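Local coordinates for putative HMP/thiamine permease protein YkoE (Bacillus subtilis, PDB 5EDL) that binds thiamine as the S component of an ECF-type ABC transporter and probably carries thiamine or related hydroxymethylpyrimidine compounds across the membrane, at residues A54-R59 with A164-L169; I7-V12 with G173-M178. All coordinates share one frame; numbering follows the deposited sequence.

Contact 1. Residues A54-R59 with A164-L169; sequences AAYMIR and AVSDSL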
loop_
_atom_site.group_PDB
_atom_site.type_symbol
_atom_site.label_atom_id
_atom_site.label_comp_id
_atom_site.label_asym_id
_atom_site.label_seq_id
_atom_site.Cartn_x
_atom_site.Cartn_y
_atom_site.Cartn_z
ATOM N N ALA A 54 1.128 -2.964 -6.270
ATOM C CA ALA A 54 2.269 -3.151 -7.161
ATOM C C ALA A 54 2.965 -4.486 -6.916
ATOM O O ALA A 54 3.321 -5.161 -7.868
ATOM C CB ALA A 54 3.265 -2.010 -7.019
ATOM N N ALA A 55 3.155 -4.856 -5.648
ATOM C CA ALA A 55 3.853 -6.102 -5.325
ATOM C C ALA A 55 3.021 -7.315 -5.743
ATOM O O ALA A 55 3.523 -8.237 -6.379
ATOM C CB ALA A 55 4.181 -6.175 -3.837
ATOM N N TYR A 56 1.750 -7.303 -5.362
ATOM C CA TYR A 56 0.853 -8.416 -5.658
ATOM C C TYR A 56 0.667 -8.589 -7.179
ATOM O O TYR A 56 0.600 -9.713 -7.679
ATOM C CB TYR A 56 -0.481 -8.188 -4.937
ATOM C CG TYR A 56 -1.561 -9.236 -5.130
ATOM C CD1 TYR A 56 -1.429 -10.521 -4.619
ATOM C CD2 TYR A 56 -2.733 -8.913 -5.785
ATOM C CE1 TYR A 56 -2.436 -11.470 -4.793
ATOM C CE2 TYR A 56 -3.741 -9.837 -5.956
ATOM C CZ TYR A 56 -3.591 -11.113 -5.470
ATOM O OH TYR A 56 -4.615 -11.993 -5.652
ATOM N N MET A 57 0.637 -7.483 -7.916
ATOM C CA MET A 57 0.479 -7.545 -9.370
ATOM C C MET A 57 1.746 -8.007 -10.071
ATOM O O MET A 57 1.689 -8.855 -10.950
ATOM C CB MET A 57 0.080 -6.187 -9.953
ATOM C CG MET A 57 -1.359 -5.755 -9.707
ATOM S SD MET A 57 -1.680 -4.200 -10.595
ATOM C CE MET A 57 -0.345 -4.269 -11.804
ATOM N N ILE A 58 2.883 -7.432 -9.685
ATOM C CA ILE A 58 4.108 -7.571 -10.462
ATOM C C ILE A 58 5.016 -8.663 -9.906
ATOM O O ILE A 58 5.639 -9.404 -10.663
ATOM C CB ILE A 58 4.867 -6.229 -10.522
ATOM C CG1 ILE A 58 4.024 -5.201 -11.281
ATOM C CG2 ILE A 58 6.242 -6.420 -11.150
ATOM C CD1 ILE A 58 4.566 -3.786 -11.225
ATOM N N ARG A 59 5.071 -8.747 -8.578
ATOM C CA ARG A 59 5.720 -9.845 -7.869
ATOM C C ARG A 59 7.226 -9.900 -8.129
ATOM O O ARG A 59 7.796 -10.969 -8.289
ATOM C CB ARG A 59 5.044 -11.179 -8.240
ATOM C CG ARG A 59 3.549 -11.169 -7.902
ATOM C CD ARG A 59 2.858 -12.532 -7.978
ATOM N NE ARG A 59 1.485 -12.393 -7.498
ATOM C CZ ARG A 59 0.602 -13.374 -7.396
ATOM N NH1 ARG A 59 0.918 -14.607 -7.761
ATOM N NH2 ARG A 59 -0.613 -13.110 -6.936
ATOM N N ALA A 164 -8.103 -6.980 -3.252
ATOM C CA ALA A 164 -9.397 -6.850 -3.916
ATOM C C ALA A 164 -9.338 -5.953 -5.158
ATOM O O ALA A 164 -9.868 -6.298 -6.208
ATOM C CB ALA A 164 -10.439 -6.320 -2.941
ATOM N N VAL A 165 -8.713 -4.791 -5.026
ATOM C CA VAL A 165 -8.548 -3.905 -6.164
ATOM C C VAL A 165 -7.763 -4.594 -7.297
ATOM O O VAL A 165 -8.157 -4.547 -8.463
ATOM C CB VAL A 165 -7.824 -2.613 -5.752
ATOM C CG1 VAL A 165 -7.468 -1.785 -6.989
ATOM C CG2 VAL A 165 -8.689 -1.815 -4.753
ATOM N N SER A 166 -6.653 -5.225 -6.929
ATOM C CA SER A 166 -5.766 -5.888 -7.885
ATOM C C SER A 166 -6.487 -7.004 -8.626
ATOM O O SER A 166 -6.402 -7.097 -9.852
ATOM C CB SER A 166 -4.534 -6.452 -7.171
ATOM O OG SER A 166 -3.794 -5.417 -6.540
ATOM N N ASP A 167 -7.203 -7.833 -7.867
ATOM C CA ASP A 167 -7.984 -8.931 -8.430
ATOM C C ASP A 167 -9.029 -8.405 -9.414
ATOM O O ASP A 167 -9.200 -8.963 -10.511
ATOM C CB ASP A 167 -8.671 -9.745 -7.319
ATOM C CG ASP A 167 -7.697 -10.624 -6.537
ATOM O OD1 ASP A 167 -6.554 -10.800 -7.000
ATOM O OD2 ASP A 167 -8.085 -11.151 -5.466
ATOM N N SER A 168 -9.723 -7.339 -9.012
ATOM C CA SER A 168 -10.720 -6.702 -9.872
ATOM C C SER A 168 -10.107 -6.252 -11.192
ATOM O O SER A 168 -10.679 -6.463 -12.246
ATOM C CB SER A 168 -11.368 -5.503 -9.168
ATOM O OG SER A 168 -12.120 -5.919 -8.045
ATOM N N LEU A 169 -8.933 -5.634 -11.124
ATOM C CA LEU A 169 -8.215 -5.244 -12.334
ATOM C C LEU A 169 -7.841 -6.469 -13.174
ATOM O O LEU A 169 -8.034 -6.476 -14.389
ATOM C CB LEU A 169 -6.960 -4.443 -11.983
ATOM C CG LEU A 169 -7.199 -2.986 -11.557
ATOM C CD1 LEU A 169 -5.966 -2.397 -10.869
ATOM C CD2 LEU A 169 -7.606 -2.136 -12.765
#
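Met57 and Ser166 stand where the backbones of 54-59 and 164-169 come nearest, with 6.6 Å between the CA of Met57 and the CA of Ser166. Two helices run here in roughly the same direction, their local axes 9.7 Å apart and inclined by 36°. The first stops at this point: Arg59 leaves the helix with positive phi, and its NE folds back to donate to the carbonyl O of Tyr56 at 2.8 Å. Helix 140-170 is itself near its end, one residue beyond Leu169.

Tyr56 does most of the bridging. The bond leaving its CA points toward the other helix, and chi1 of 179°, CG anti to the backbone N, carries one edge of the ring against it. At the inner part of that edge CD2 of Tyr56 presses on CB of Ser166 at 3.3 Å; at the far end OH of Tyr56 donates to OD1 of Asp167 at 2.6 Å, a short bond using the carboxylate's syn lone pair. Ring and carboxylate planes stand 58° apart. The other oxygen, OD2, makes a salt bridge with Lys163, one turn earlier on its own helix, so each has its own partner. Ser166 turns its OG back to the carbonyl of Gly162, leaving apolar CB to face the ring, while CG of Met57 approaches that OG only loosely, at 4.0 Å. Leu180 of helix 179-192 touches both Tyr56 and Ser166.

A phenylalanine here has no hydroxyl to offer Asp167 OD1, which would probably leave the carboxylate relying on Lys163 and free to turn, the polar tie between the helices gone.

This is side-by-side helix packing at one end of an S component's helical bundle, joining helices distant in sequence and pinned by a tyrosine–aspartate bond.

Contact 2. Residues I7-V12 with G173-M178; sequences IVIMSV and GVLNGM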
loop_
_atom_site.group_PDB
_atom_site.type_symbol
_atom_site.label_atom_id
_atom_site.label_comp_id
_atom_site.label_asym_id
_atom_site.label_seq_id
_atom_site.Cartn_x
_atom_site.Cartn_y
_atom_site.Cartn_z
ATOM N N ILE A 7 7.516 -1.586 -15.301
ATOM C CA ILE A 7 7.938 -0.305 -14.762
ATOM C C ILE A 7 6.861 0.729 -15.112
ATOM O O ILE A 7 6.405 1.482 -14.247
ATOM C CB ILE A 7 9.340 0.108 -15.295
ATOM C CG1 ILE A 7 10.411 -0.849 -14.756
ATOM C CG2 ILE A 7 9.681 1.529 -14.880
ATOM C CD1 ILE A 7 11.780 -0.700 -15.418
ATOM N N VAL A 8 6.412 0.715 -16.361
ATOM C CA VAL A 8 5.373 1.632 -16.816
ATOM C C VAL A 8 4.028 1.457 -16.104
ATOM O O VAL A 8 3.425 2.449 -15.689
ATOM C CB VAL A 8 5.132 1.501 -18.330
ATOM C CG1 VAL A 8 3.971 2.385 -18.758
ATOM C CG2 VAL A 8 6.392 1.864 -19.107
ATOM N N ILE A 9 3.545 0.221 -15.975
ATOM C CA ILE A 9 2.254 -0.009 -15.313
ATOM C C ILE A 9 2.320 0.364 -13.830
ATOM O O ILE A 9 1.346 0.861 -13.247
ATOM C CB ILE A 9 1.783 -1.471 -15.432
ATOM C CG1 ILE A 9 0.464 -1.653 -14.690
ATOM C CG2 ILE A 9 2.792 -2.422 -14.827
ATOM C CD1 ILE A 9 0.050 -3.082 -14.549
ATOM N N MET A 10 3.473 0.115 -13.221
ATOM C CA MET A 10 3.663 0.465 -11.827
ATOM C C MET A 10 3.519 1.977 -11.643
ATOM O O MET A 10 2.895 2.438 -10.696
ATOM C CB MET A 10 5.022 -0.010 -11.316
ATOM C CG MET A 10 5.232 0.373 -9.860
ATOM S SD MET A 10 6.835 -0.013 -9.167
ATOM C CE MET A 10 7.956 0.772 -10.326
ATOM N N SER A 11 4.074 2.737 -12.578
ATOM C CA SER A 11 3.993 4.190 -12.535
ATOM C C SER A 11 2.564 4.704 -12.693
ATOM O O SER A 11 2.147 5.614 -11.976
ATOM C CB SER A 11 4.880 4.801 -13.621
ATOM O OG SER A 11 6.241 4.505 -13.386
ATOM N N VAL A 12 1.812 4.143 -13.635
ATOM C CA VAL A 12 0.444 4.608 -13.824
ATOM C C VAL A 12 -0.380 4.375 -12.562
ATOM O O VAL A 12 -1.136 5.247 -12.151
ATOM C CB VAL A 12 -0.244 3.940 -15.037
ATOM C CG1 VAL A 12 0.620 4.094 -16.279
ATOM C CG2 VAL A 12 -0.545 2.486 -14.760
ATOM N N GLY A 173 -8.705 -8.063 -17.665
ATOM C CA GLY A 173 -7.788 -8.504 -18.700
ATOM C C GLY A 173 -6.546 -7.627 -18.826
ATOM O O GLY A 173 -5.592 -7.979 -19.516
ATOM N N VAL A 174 -6.545 -6.484 -18.150
ATOM C CA VAL A 174 -5.512 -5.487 -18.403
ATOM C C VAL A 174 -4.167 -5.876 -17.785
ATOM O O VAL A 174 -3.125 -5.311 -18.126
ATOM C CB VAL A 174 -5.942 -4.103 -17.880
ATOM C CG1 VAL A 174 -5.822 -4.034 -16.354
ATOM C CG2 VAL A 174 -5.126 -3.005 -18.552
ATOM N N LEU A 175 -4.196 -6.849 -16.882
ATOM C CA LEU A 175 -2.987 -7.315 -16.218
ATOM C C LEU A 175 -2.430 -8.604 -16.827
ATOM O O LEU A 175 -1.646 -9.291 -16.192
ATOM C CB LEU A 175 -3.259 -7.534 -14.723
ATOM C CG LEU A 175 -3.804 -6.325 -13.957
ATOM C CD1 LEU A 175 -3.732 -6.567 -12.452
ATOM C CD2 LEU A 175 -3.049 -5.077 -14.332
ATOM N N ASN A 176 -2.839 -8.933 -18.052
ATOM C CA ASN A 176 -2.450 -10.204 -18.655
ATOM C C ASN A 176 -0.953 -10.328 -18.888
ATOM O O ASN A 176 -0.431 -11.433 -18.962
ATOM C CB ASN A 176 -3.201 -10.429 -19.972
ATOM C CG ASN A 176 -4.520 -11.136 -19.760
ATOM O OD1 ASN A 176 -4.936 -11.355 -18.618
ATOM N ND2 ASN A 176 -5.186 -11.500 -20.849
ATOM N N GLY A 177 -0.265 -9.197 -18.998
ATOM C CA GLY A 177 1.181 -9.209 -19.110
ATOM C C GLY A 177 1.914 -9.404 -17.789
ATOM O O GLY A 177 3.123 -9.642 -17.783
ATOM N N MET A 178 1.189 -9.306 -16.675
ATOM C CA MET A 178 1.794 -9.332 -15.339
ATOM C C MET A 178 1.686 -10.696 -14.653
ATOM O O MET A 178 0.872 -11.530 -15.037
ATOM C CB MET A 178 1.133 -8.286 -14.435
ATOM C CG MET A 178 0.944 -6.903 -15.053
ATOM S SD MET A 178 2.419 -5.873 -15.006
ATOM C CE MET A 178 3.243 -6.402 -16.500
#
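The linker between helix 140-170 and helix 179-192 turns back to lay Leu175 and Met178 against Ile9, near the beginning of the first helix of the bundle, 4-35. Two type I beta turns shape this linker, Gly173 to Asn176 and Leu175 to Met178; the second is closed by Met178 N donating to Leu175 O at 2.9 Å. Gly173 leaves the preceding helix with a phi of 99°, where a side chain would collide with the carbonyl before it.

Ile9 supplies both of its branches. Its longer arm, CG1 anti to the backbone N, ends in CD1, which meets CD2 of Leu175 at 3.7 Å, the two side chains crossing at about a right angle. Met178 arrives differently: its chain, bent at chi2 (-81°) and again at chi3, comes tip to tip with Ile9 and sets SD against CG2 of Ile9 at 3.5 Å. The same sulfur lies 3.7 Å from CD1 of Ile9, so it is seated against both methyl groups. Met57 of helix 49-58 is touched by Ile9 and Leu175, and the Met178 side chain also meets Ile58, Lys5 and Glu6.

Met178 also occupies the N-cap position of helix 179-192. Such a turn-rich connection, apolar on its inner side, joins the C-terminal helix to the transmembrane bundle.

Overall arrangement
Both contacts are largely buried, yet contact 1 lies nearer the chain centre, about 11 Å against about 16 Å for contact 2, measured between centres. The more central one pairs two helices and combines packing with a bond to a carboxylate; the more peripheral one sets a loop on a helix through hydrocarbon and sulfur alone. Met57 connects them: its SD lies 3.6 Å from CD1 of Leu175, and its O lies 3.6 Å from CB of Met178. Helix 49-58 takes part in both, packing on helix 140-170 in contact 1 and meeting the Ile9–Leu175–Met178 cluster through Met57 and Ile58, illustrating how one helix end can gather distant segments.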